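Local coordinates for Mll7089 protein (Mesorhizobium loti, PDB 2OZ8) that is of unknown function but, as a mandelate racemase-like member of the enolase superfamily, probably binds magnesium and may act as a hydro-lyase, at residues Tyr136-Asp141 against Glu317-Asn322; Pro121-Leu126 against Met306-Pro311; Ile10-Phe15 against Pro361-Arg366. All coordinates share one frame; numbering follows the deposited sequence.

Contact 1. Residues Tyr136-Asp141 against Glu317-Asn322; sequences YASGLD and EYSFQN
The ring of Tyr136 carries the backbone of Glu317 over one face: Glu317 CA stands 3.9 Å from the centroid of the Tyr136 ring in a CH-pi contact, displaced toward the rim. From there the glutamate chain passes obliquely over the phenol end of the ring, with Glu317 CB 3.3 Å from Tyr136 OH and the carboxylate turned only 19° from the ring plane. A second ring, Phe320, presents its edge to the partner strand: Ala137 CB lies near its plane, 3.7 Å from Phe320 CE2. Tyr318 CE2 lies over one face of the Phe320 ring, toward its rim, and a face of Tyr318 in turn meets the backbone N of Phe320.

Between these groups two parallel strands pair. Tyr318 straddles Ala137, its N donating to Tyr136 O at 3.1 Å and its O accepting from Ser138 N at 2.9 Å. The regular pairing then gives way to a CA-H...O contact, Ser319 CA to Ser138 O at 3.2 Å, beyond which Leu140 CD1 folds against Ser319 CB.

Glu317 has CG opposite its backbone N (chi1 -172°) and an extended chain, which carries the carboxylate along to Ser138. There Ser138 OG donates to Glu317 OE2 at 2.7 Å, on the anti lone pair. Lys165 forms a salt bridge to the same oxygen, while Asn297 N bonds Glu317 OE1 and Asn297 OD1 pairs with Ser319 OG. Partners on both oxygens should fix the rotation of the carboxylate. At the C-terminal ends of the barrel strands, where enolase-superfamily active sites lie, this buried acid-lysine pair is consistent with a place in or beside the active-site pocket, with Ser138 and Asn297 positioning the acid.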
loop_
_atom_site.group_PDB
_atom_site.type_symbol
_atom_site.label_atom_id
_atom_site.label_comp_id
_atom_site.label_asym_id
_atom_site.label_seq_id
_atom_site.Cartn_x
_atom_site.Cartn_y
_atom_site.Cartn_z
ATOM N N TYR A 136 -16.361 36.024 2.533
ATOM C CA TYR A 136 -15.916 36.335 1.197
ATOM C C TYR A 136 -17.130 36.488 0.320
ATOM O O TYR A 136 -18.184 35.956 0.631
ATOM C CB TYR A 136 -14.936 35.297 0.640
ATOM C CG TYR A 136 -15.467 33.898 0.477
ATOM C CD1 TYR A 136 -16.035 33.511 -0.709
ATOM C CD2 TYR A 136 -15.331 32.957 1.471
ATOM C CE1 TYR A 136 -16.470 32.219 -0.907
ATOM C CE2 TYR A 136 -15.763 31.626 1.299
ATOM C CZ TYR A 136 -16.335 31.282 0.097
ATOM O OH TYR A 136 -16.822 30.033 -0.170
ATOM N N ALA A 137 -16.985 37.261 -0.743
ATOM C CA ALA A 137 -18.108 37.588 -1.579
ATOM C C ALA A 137 -18.136 36.567 -2.707
ATOM O O ALA A 137 -17.149 36.388 -3.364
ATOM C CB ALA A 137 -17.953 39.000 -2.136
ATOM N N SER A 138 -19.280 35.939 -2.921
ATOM C CA SER A 138 -19.426 34.850 -3.848
ATOM C C SER A 138 -20.578 35.132 -4.796
ATOM O O SER A 138 -21.714 35.288 -4.395
ATOM C CB SER A 138 -19.651 33.584 -3.053
ATOM O OG SER A 138 -19.921 32.496 -3.879
ATOM N N GLY A 139 -20.279 35.178 -6.070
ATOM C CA GLY A 139 -21.191 35.716 -7.054
ATOM C C GLY A 139 -22.192 34.729 -7.586
ATOM O O GLY A 139 -23.272 35.144 -7.974
ATOM N N LEU A 140 -21.866 33.428 -7.573
ATOM C CA LEU A 140 -22.741 32.377 -8.178
ATOM C C LEU A 140 -23.068 32.848 -9.603
ATOM O O LEU A 140 -24.213 32.802 -10.073
ATOM C CB LEU A 140 -24.015 32.140 -7.316
ATOM C CG LEU A 140 -23.829 31.980 -5.784
ATOM C CD1 LEU A 140 -25.148 31.820 -5.020
ATOM C CD2 LEU A 140 -22.870 30.801 -5.396
ATOM N N ASP A 141 -22.009 33.323 -10.261
ATOM C CA ASP A 141 -22.074 34.311 -11.367
ATOM C C ASP A 141 -21.876 33.705 -12.698
ATOM O O ASP A 141 -21.617 34.427 -13.611
ATOM C CB ASP A 141 -20.934 35.330 -11.237
ATOM C CG ASP A 141 -19.543 34.634 -11.190
ATOM O OD1 ASP A 141 -19.202 34.186 -10.088
ATOM O OD2 ASP A 141 -18.850 34.479 -12.244
ATOM N N GLU A 317 -18.828 31.707 3.364
ATOM C CA GLU A 317 -19.335 32.165 2.085
ATOM C C GLU A 317 -20.576 33.052 2.217
ATOM O O GLU A 317 -21.548 32.680 2.904
ATOM C CB GLU A 317 -19.658 30.954 1.191
ATOM C CG GLU A 317 -20.024 31.332 -0.244
ATOM C CD GLU A 317 -20.239 30.174 -1.126
ATOM O OE1 GLU A 317 -20.369 29.064 -0.586
ATOM O OE2 GLU A 317 -20.296 30.345 -2.355
ATOM N N TYR A 318 -20.576 34.191 1.523
ATOM C CA TYR A 318 -21.803 35.016 1.407
ATOM C C TYR A 318 -22.113 35.376 -0.063
ATOM O O TYR A 318 -21.233 35.836 -0.779
ATOM C CB TYR A 318 -21.743 36.280 2.291
ATOM C CG TYR A 318 -23.030 37.065 2.194
ATOM C CD1 TYR A 318 -24.201 36.612 2.810
ATOM C CD2 TYR A 318 -23.097 38.214 1.402
ATOM C CE1 TYR A 318 -25.408 37.288 2.648
ATOM C CE2 TYR A 318 -24.303 38.913 1.222
ATOM C CZ TYR A 318 -25.431 38.450 1.859
ATOM O OH TYR A 318 -26.572 39.137 1.673
ATOM N N SER A 319 -23.360 35.197 -0.486
ATOM C CA SER A 319 -23.699 35.207 -1.913
ATOM C C SER A 319 -24.744 36.254 -2.330
ATOM O O SER A 319 -25.263 36.218 -3.429
ATOM C CB SER A 319 -24.137 33.824 -2.352
ATOM O OG SER A 319 -23.034 32.921 -2.349
ATOM N N PHE A 320 -25.044 37.184 -1.424
ATOM C CA PHE A 320 -25.943 38.281 -1.730
ATOM C C PHE A 320 -27.318 37.825 -2.206
ATOM O O PHE A 320 -27.937 38.518 -2.985
ATOM C CB PHE A 320 -25.287 39.263 -2.740
ATOM C CG PHE A 320 -23.983 39.794 -2.259
ATOM C CD1 PHE A 320 -23.935 40.948 -1.518
ATOM C CD2 PHE A 320 -22.779 39.101 -2.522
ATOM C CE1 PHE A 320 -22.751 41.429 -1.048
ATOM C CE2 PHE A 320 -21.563 39.585 -2.037
ATOM C CZ PHE A 320 -21.559 40.733 -1.286
ATOM N N GLN A 321 -27.810 36.693 -1.719
ATOM C CA GLN A 321 -29.161 36.239 -2.124
ATOM C C GLN A 321 -30.317 37.130 -1.531
ATOM O O GLN A 321 -30.139 37.784 -0.489
ATOM C CB GLN A 321 -29.326 34.755 -1.816
ATOM C CG GLN A 321 -28.454 33.868 -2.716
ATOM C CD GLN A 321 -28.309 32.461 -2.203
ATOM O OE1 GLN A 321 -28.673 31.507 -2.893
ATOM N NE2 GLN A 321 -27.768 32.314 -0.973
ATOM N N ASN A 322 -31.452 37.223 -2.226
ATOM C CA ASN A 322 -32.559 38.073 -1.743
ATOM C C ASN A 322 -33.404 37.276 -0.758
ATOM O O ASN A 322 -34.478 36.819 -1.110
ATOM C CB ASN A 322 -33.425 38.619 -2.877
ATOM C CG ASN A 322 -34.136 37.511 -3.663
ATOM O OD1 ASN A 322 -33.596 36.407 -3.804
ATOM N ND2 ASN A 322 -35.352 37.801 -4.186
#

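Contact 2. Residues Pro121-Leu126 against Met306-Pro311; sequences PLHVLL and MAVALP
His123 and Val308 meet where two short helices of the enolase-type (β/α)7β barrel domain lie side by side: helix 122-125, which precedes the first barrel strand, and helix 304-309, the last helix of the barrel before its closing strand. The two side chains slant across one another. Val308 points its CG2 branch at the root of the imidazole, 3.5 Å from His123 CB and 3.8 Å from His123 ND1, and comes at the ring from neither its face nor its edge. The histidine has CG wedged between its backbone N and carbonyl carbon (chi1 71°), a torsion that swings the ring away from helix 304-309 and leaves CB to make the closest contact. Val124 CG2 sits over one face of the ring. The imidazole is secured from outside the pair, ND1 by a hydrogen bond with Ser128 OG, and its ring also meets that of His305.

One turn further on, Leu126 faces Ala309 and Met306. Its CB abuts the small methyl of Ala309, with 3.6 Å between Leu126 CB and Ala309 CB, and the alanine lets the backbones draw near, His123 CA lying 5.7 Å from Ala309 CA. Further out, the leucine crosses Met306 at a slant, with Leu126 CD1 3.8 Å from Met306 CG. Met306, bent at chi2 and chi3, also packs on Val276 and Val279 of helix 276-289. Trp111 of helix 103-118 packs on Leu126 as well, while a second subunit touches Leu125 and Leu310.

The apolar seam ends in a polar link between the two helix ends: a single water donates one hydrogen bond to Leu126 O at 2.9 Å and another to Ala309 O at 2.8 Å.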
loop_
_atom_site.group_PDB
_atom_site.type_symbol
_atom_site.label_atom_id
_atom_site.label_comp_id
_atom_site.label_asym_id
_atom_site.label_seq_id
_atom_site.Cartn_x
_atom_site.Cartn_y
_atom_site.Cartn_z
ATOM N N PRO A 121 -26.696 32.292 23.013
ATOM C CA PRO A 121 -26.425 32.351 21.568
ATOM C C PRO A 121 -25.825 31.023 21.117
ATOM O O PRO A 121 -25.003 30.446 21.838
ATOM C CB PRO A 121 -25.373 33.455 21.437
ATOM C CG PRO A 121 -25.309 34.180 22.824
ATOM C CD PRO A 121 -25.819 33.191 23.803
ATOM N N LEU A 122 -26.226 30.539 19.946
ATOM C CA LEU A 122 -25.723 29.234 19.451
ATOM C C LEU A 122 -24.187 29.024 19.487
ATOM O O LEU A 122 -23.711 28.018 20.025
ATOM C CB LEU A 122 -26.328 28.881 18.091
ATOM C CG LEU A 122 -25.921 27.521 17.517
ATOM C CD1 LEU A 122 -26.338 26.330 18.437
ATOM C CD2 LEU A 122 -26.507 27.381 16.161
ATOM N N HIS A 123 -23.420 29.975 18.972
ATOM C CA HIS A 123 -21.964 29.877 18.985
ATOM C C HIS A 123 -21.318 29.684 20.368
ATOM O O HIS A 123 -20.344 28.916 20.505
ATOM C CB HIS A 123 -21.320 31.047 18.223
ATOM C CG HIS A 123 -21.415 32.368 18.909
ATOM N ND1 HIS A 123 -20.362 32.917 19.625
ATOM C CD2 HIS A 123 -22.424 33.275 18.964
ATOM C CE1 HIS A 123 -20.719 34.106 20.084
ATOM N NE2 HIS A 123 -21.965 34.343 19.704
ATOM N N VAL A 124 -21.835 30.380 21.377
ATOM C CA VAL A 124 -21.330 30.212 22.751
ATOM C C VAL A 124 -21.605 28.766 23.221
ATOM O O VAL A 124 -20.715 28.091 23.727
ATOM C CB VAL A 124 -21.942 31.262 23.745
ATOM C CG1 VAL A 124 -21.454 31.002 25.174
ATOM C CG2 VAL A 124 -21.636 32.734 23.276
ATOM N N LEU A 125 -22.826 28.295 23.004
ATOM C CA LEU A 125 -23.159 26.887 23.250
ATOM C C LEU A 125 -22.208 25.956 22.449
ATOM O O LEU A 125 -21.831 24.872 22.941
ATOM C CB LEU A 125 -24.623 26.597 22.889
ATOM C CG LEU A 125 -25.125 25.164 23.077
ATOM C CD1 LEU A 125 -25.188 24.685 24.594
ATOM C CD2 LEU A 125 -26.511 25.013 22.382
ATOM N N LEU A 126 -21.819 26.389 21.241
ATOM C CA LEU A 126 -20.905 25.565 20.398
ATOM C C LEU A 126 -19.455 25.604 20.881
ATOM O O LEU A 126 -18.611 24.923 20.308
ATOM C CB LEU A 126 -21.028 25.863 18.890
ATOM C CG LEU A 126 -22.412 25.521 18.292
ATOM C CD1 LEU A 126 -22.502 25.920 16.842
ATOM C CD2 LEU A 126 -22.826 24.037 18.558
ATOM N N MET A 306 -21.151 27.955 13.720
ATOM C CA MET A 306 -20.111 26.929 13.604
ATOM C C MET A 306 -18.846 27.569 13.070
ATOM O O MET A 306 -17.765 27.180 13.436
ATOM C CB MET A 306 -20.562 25.745 12.715
ATOM C CG MET A 306 -21.918 25.128 13.159
ATOM S SD MET A 306 -23.477 25.862 12.536
ATOM C CE MET A 306 -23.210 25.204 10.898
ATOM N N ALA A 307 -18.969 28.573 12.206
ATOM C CA ALA A 307 -17.756 29.169 11.626
ATOM C C ALA A 307 -16.932 29.795 12.709
ATOM O O ALA A 307 -15.728 29.590 12.738
ATOM C CB ALA A 307 -18.071 30.194 10.509
ATOM N N VAL A 308 -17.572 30.568 13.589
ATOM C CA VAL A 308 -16.830 31.220 14.655
ATOM C C VAL A 308 -16.481 30.208 15.726
ATOM O O VAL A 308 -15.543 30.452 16.449
ATOM C CB VAL A 308 -17.535 32.509 15.327
ATOM C CG1 VAL A 308 -18.138 33.462 14.318
ATOM C CG2 VAL A 308 -18.569 32.128 16.368
ATOM N N ALA A 309 -17.208 29.086 15.859
ATOM C CA ALA A 309 -16.892 28.185 16.972
ATOM C C ALA A 309 -15.775 27.161 16.688
ATOM O O ALA A 309 -15.082 26.716 17.604
ATOM C CB ALA A 309 -18.150 27.512 17.541
ATOM N N LEU A 310 -15.600 26.778 15.430
ATOM C CA LEU A 310 -14.514 25.823 15.107
ATOM C C LEU A 310 -13.237 26.602 14.931
ATOM O O LEU A 310 -13.245 27.667 14.293
ATOM C CB LEU A 310 -14.822 25.023 13.829
ATOM C CG LEU A 310 -16.019 24.085 13.881
ATOM C CD1 LEU A 310 -16.379 23.646 12.453
ATOM C CD2 LEU A 310 -15.713 22.915 14.763
ATOM N N PRO A 311 -12.141 26.096 15.489
ATOM C CA PRO A 311 -10.880 26.866 15.368
ATOM C C PRO A 311 -10.208 26.772 13.974
ATOM O O PRO A 311 -9.474 27.677 13.595
ATOM C CB PRO A 311 -10.011 26.237 16.460
ATOM C CG PRO A 311 -10.477 24.729 16.450
ATOM C CD PRO A 311 -11.960 24.836 16.250
HETATM O O HOH W 1 -15.859 24.811 19.464
#

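Contact 3. Residues Ile10-Phe15 against Pro361-Arg366; sequences ITRFQF and PRRLAR
Gln14 reaches from strand 5-17 to the backbone of Leu364 and binds it at both ends of its amide. Leu364 N donates to Gln14 OE1 at 2.9 Å in a nearly straight bond (175°), and Gln14 NE2 returns a bond of 2.8 Å to Leu364 O, which lies close to the amide plane of the glutamine although NE2 stands well above the carbonyl plane of the leucine. CG opposite the backbone N (chi1 179°) and an extended chain carry the amide straight off the sheet to this backbone.

Arg12, two residues earlier on the same side of the strand, fastens the amide further. Its guanidinium approaches end-on, with NH1 at 3.2 Å and NH2 at 2.9 Å from Gln14 OE1; NH1 lies in the glutamine's carbonyl plane on a lone pair, whereas NH2 stands well above that plane. Three N-H groups thus grip one oxygen and hold the amide against flipping. One guanidinium face is covered by the backbone of the tail, Arg363 CA lying 3.4 Å from Arg12 NH2. Carbonyls of Leu57, Pro58 and Arg360 take further N-H groups of Arg12. A leucine in place of Gln14 would probably leave Leu364 N and O without these partners, loosening the tail, and take one shared acceptor from Arg12 NH1 and NH2.

The outer side is looser. Pro361 and Arg362 are exposed; Pro361 keeps its ring turned away from the strand and approaches with its backbone, Pro361 O lying 3.6 Å from Arg12 CD. Arg362 forms a salt bridge with Asp59, and Arg363 one with Glu62 of a third subunit.

The arrangement fits the capping domain of the enolase superfamily, in which an N-terminal antiparallel sheet is completed by a C-terminal segment.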
loop_
_atom_site.group_PDB
_atom_site.type_symbol
_atom_site.label_atom_id
_atom_site.label_comp_id
_atom_site.label_asym_id
_atom_site.label_seq_id
_atom_site.Cartn_x
_atom_site.Cartn_y
_atom_site.Cartn_z
ATOM N N ILE A 10 -44.822 24.228 9.362
ATOM C CA ILE A 10 -44.143 24.394 8.079
ATOM C C ILE A 10 -44.700 25.564 7.267
ATOM O O ILE A 10 -45.893 25.606 6.928
ATOM C CB ILE A 10 -44.187 23.122 7.214
ATOM C CG1 ILE A 10 -43.731 21.866 8.001
ATOM C CG2 ILE A 10 -43.368 23.324 5.885
ATOM C CD1 ILE A 10 -42.242 21.690 8.148
ATOM N N THR A 11 -43.847 26.516 6.920
ATOM C CA THR A 11 -44.298 27.591 6.062
ATOM C C THR A 11 -43.567 27.560 4.740
ATOM O O THR A 11 -42.347 27.757 4.703
ATOM C CB THR A 11 -44.132 28.967 6.724
ATOM O OG1 THR A 11 -44.659 28.915 8.050
ATOM C CG2 THR A 11 -44.896 29.982 5.966
ATOM N N ARG A 12 -44.322 27.349 3.662
ATOM C CA ARG A 12 -43.757 27.218 2.336
ATOM C C ARG A 12 -43.591 28.564 1.614
ATOM O O ARG A 12 -44.513 29.369 1.604
ATOM C CB ARG A 12 -44.623 26.272 1.540
ATOM C CG ARG A 12 -44.035 25.808 0.262
ATOM C CD ARG A 12 -45.099 25.208 -0.613
ATOM N NE ARG A 12 -44.569 24.781 -1.907
ATOM C CZ ARG A 12 -44.359 25.588 -2.943
ATOM N NH1 ARG A 12 -44.636 26.889 -2.851
ATOM N NH2 ARG A 12 -43.902 25.089 -4.083
ATOM N N PHE A 13 -42.419 28.785 1.015
ATOM C CA PHE A 13 -42.107 29.934 0.152
ATOM C C PHE A 13 -41.661 29.480 -1.275
ATOM O O PHE A 13 -41.034 28.414 -1.478
ATOM C CB PHE A 13 -41.022 30.803 0.793
ATOM C CG PHE A 13 -41.375 31.302 2.197
ATOM C CD1 PHE A 13 -42.152 32.438 2.378
ATOM C CD2 PHE A 13 -40.954 30.613 3.322
ATOM C CE1 PHE A 13 -42.505 32.883 3.652
ATOM C CE2 PHE A 13 -41.292 31.050 4.595
ATOM C CZ PHE A 13 -42.072 32.186 4.756
ATOM N N GLN A 14 -41.995 30.270 -2.279
ATOM C CA GLN A 14 -41.580 29.961 -3.642
ATOM C C GLN A 14 -41.599 31.325 -4.345
ATOM O O GLN A 14 -42.666 31.863 -4.605
ATOM C CB GLN A 14 -42.518 28.964 -4.320
ATOM C CG GLN A 14 -42.123 28.627 -5.793
ATOM C CD GLN A 14 -43.149 27.737 -6.545
ATOM O OE1 GLN A 14 -44.128 27.245 -5.984
ATOM N NE2 GLN A 14 -42.919 27.555 -7.811
ATOM N N PHE A 15 -40.420 31.885 -4.605
ATOM C CA PHE A 15 -40.306 33.233 -5.156
ATOM C C PHE A 15 -39.174 33.411 -6.161
ATOM O O PHE A 15 -38.219 32.654 -6.154
ATOM C CB PHE A 15 -40.182 34.253 -4.039
ATOM C CG PHE A 15 -39.029 34.006 -3.066
ATOM C CD1 PHE A 15 -37.811 34.710 -3.198
ATOM C CD2 PHE A 15 -39.181 33.139 -1.965
ATOM C CE1 PHE A 15 -36.763 34.587 -2.232
ATOM C CE2 PHE A 15 -38.139 32.959 -1.012
ATOM C CZ PHE A 15 -36.920 33.700 -1.156
ATOM N N PRO A 361 -48.519 28.244 -0.097
ATOM C CA PRO A 361 -48.808 26.851 0.297
ATOM C C PRO A 361 -48.878 25.910 -0.897
ATOM O O PRO A 361 -48.703 24.691 -0.755
ATOM C CB PRO A 361 -50.215 26.962 0.936
ATOM C CG PRO A 361 -50.376 28.420 1.259
ATOM C CD PRO A 361 -49.655 29.153 0.197
ATOM N N ARG A 362 -49.172 26.479 -2.054
ATOM C CA ARG A 362 -49.533 25.690 -3.225
ATOM C C ARG A 362 -48.456 25.908 -4.271
ATOM O O ARG A 362 -48.042 27.073 -4.517
ATOM C CB ARG A 362 -50.928 26.097 -3.715
ATOM C CG ARG A 362 -51.320 25.640 -5.150
ATOM C CD ARG A 362 -52.140 24.356 -5.148
ATOM N NE ARG A 362 -52.123 23.738 -6.472
ATOM C CZ ARG A 362 -51.054 23.159 -7.024
ATOM N NH1 ARG A 362 -49.903 23.089 -6.362
ATOM N NH2 ARG A 362 -51.134 22.626 -8.236
ATOM N N ARG A 363 -47.941 24.794 -4.798
ATOM C CA ARG A 363 -46.856 24.810 -5.775
ATOM C C ARG A 363 -47.283 25.551 -7.053
ATOM O O ARG A 363 -48.287 25.179 -7.684
ATOM C CB ARG A 363 -46.340 23.381 -6.086
ATOM C CG ARG A 363 -45.201 23.317 -7.212
ATOM C CD ARG A 363 -44.636 21.892 -7.435
ATOM N NE ARG A 363 -45.709 20.934 -7.645
ATOM C CZ ARG A 363 -45.772 19.688 -7.160
ATOM N NH1 ARG A 363 -44.770 19.160 -6.442
ATOM N NH2 ARG A 363 -46.851 18.946 -7.429
ATOM N N LEU A 364 -46.515 26.583 -7.430
ATOM C CA LEU A 364 -46.820 27.376 -8.614
ATOM C C LEU A 364 -45.930 27.072 -9.804
ATOM O O LEU A 364 -44.826 26.601 -9.661
ATOM C CB LEU A 364 -46.746 28.871 -8.283
ATOM C CG LEU A 364 -47.699 29.424 -7.182
ATOM C CD1 LEU A 364 -47.486 30.929 -6.800
ATOM C CD2 LEU A 364 -49.191 29.142 -7.496
ATOM N N ALA A 365 -46.403 27.381 -11.000
ATOM C CA ALA A 365 -45.556 27.429 -12.154
ATOM C C ALA A 365 -44.622 28.623 -11.965
ATOM O O ALA A 365 -44.931 29.543 -11.223
ATOM C CB ALA A 365 -46.413 27.565 -13.396
ATOM N N ARG A 366 -43.463 28.588 -12.596
ATOM C CA ARG A 366 -42.484 29.685 -12.526
ATOM C C ARG A 366 -42.988 31.063 -13.002
ATOM O O ARG A 366 -42.608 32.081 -12.412
ATOM C CB ARG A 366 -41.217 29.308 -13.325
ATOM C CG ARG A 366 -40.129 30.374 -13.325
ATOM C CD ARG A 366 -39.729 30.635 -11.902
ATOM N NE ARG A 366 -38.777 31.722 -11.860
ATOM C CZ ARG A 366 -39.073 33.017 -11.933
ATOM N NH1 ARG A 366 -40.314 33.442 -12.031
ATOM N NH2 ARG A 366 -38.091 33.902 -11.880
#

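In the fold
Contacts 1 and 2 belong to the barrel domain and contact 3 to the capping domain. Along the chain, contacts 1 and 2 alternate: helix 122-125 leads into strand 132-138, and helix 304-309 leads into strand 313-318, so the same two stretches of chain meet first as helices and then as the first and last strands that close the barrel. Their centres are 22 Å apart. Contact 3 encloses both in sequence, bringing residues near the two termini together; its centre lies 23 Å from that of contact 1 and 32 Å from that of contact 2. Contacts 1 and 3 touch, Asn322 O packing 3.4 Å from Phe15 CE1, where the loop after strand 313-318 meets the capping sheet.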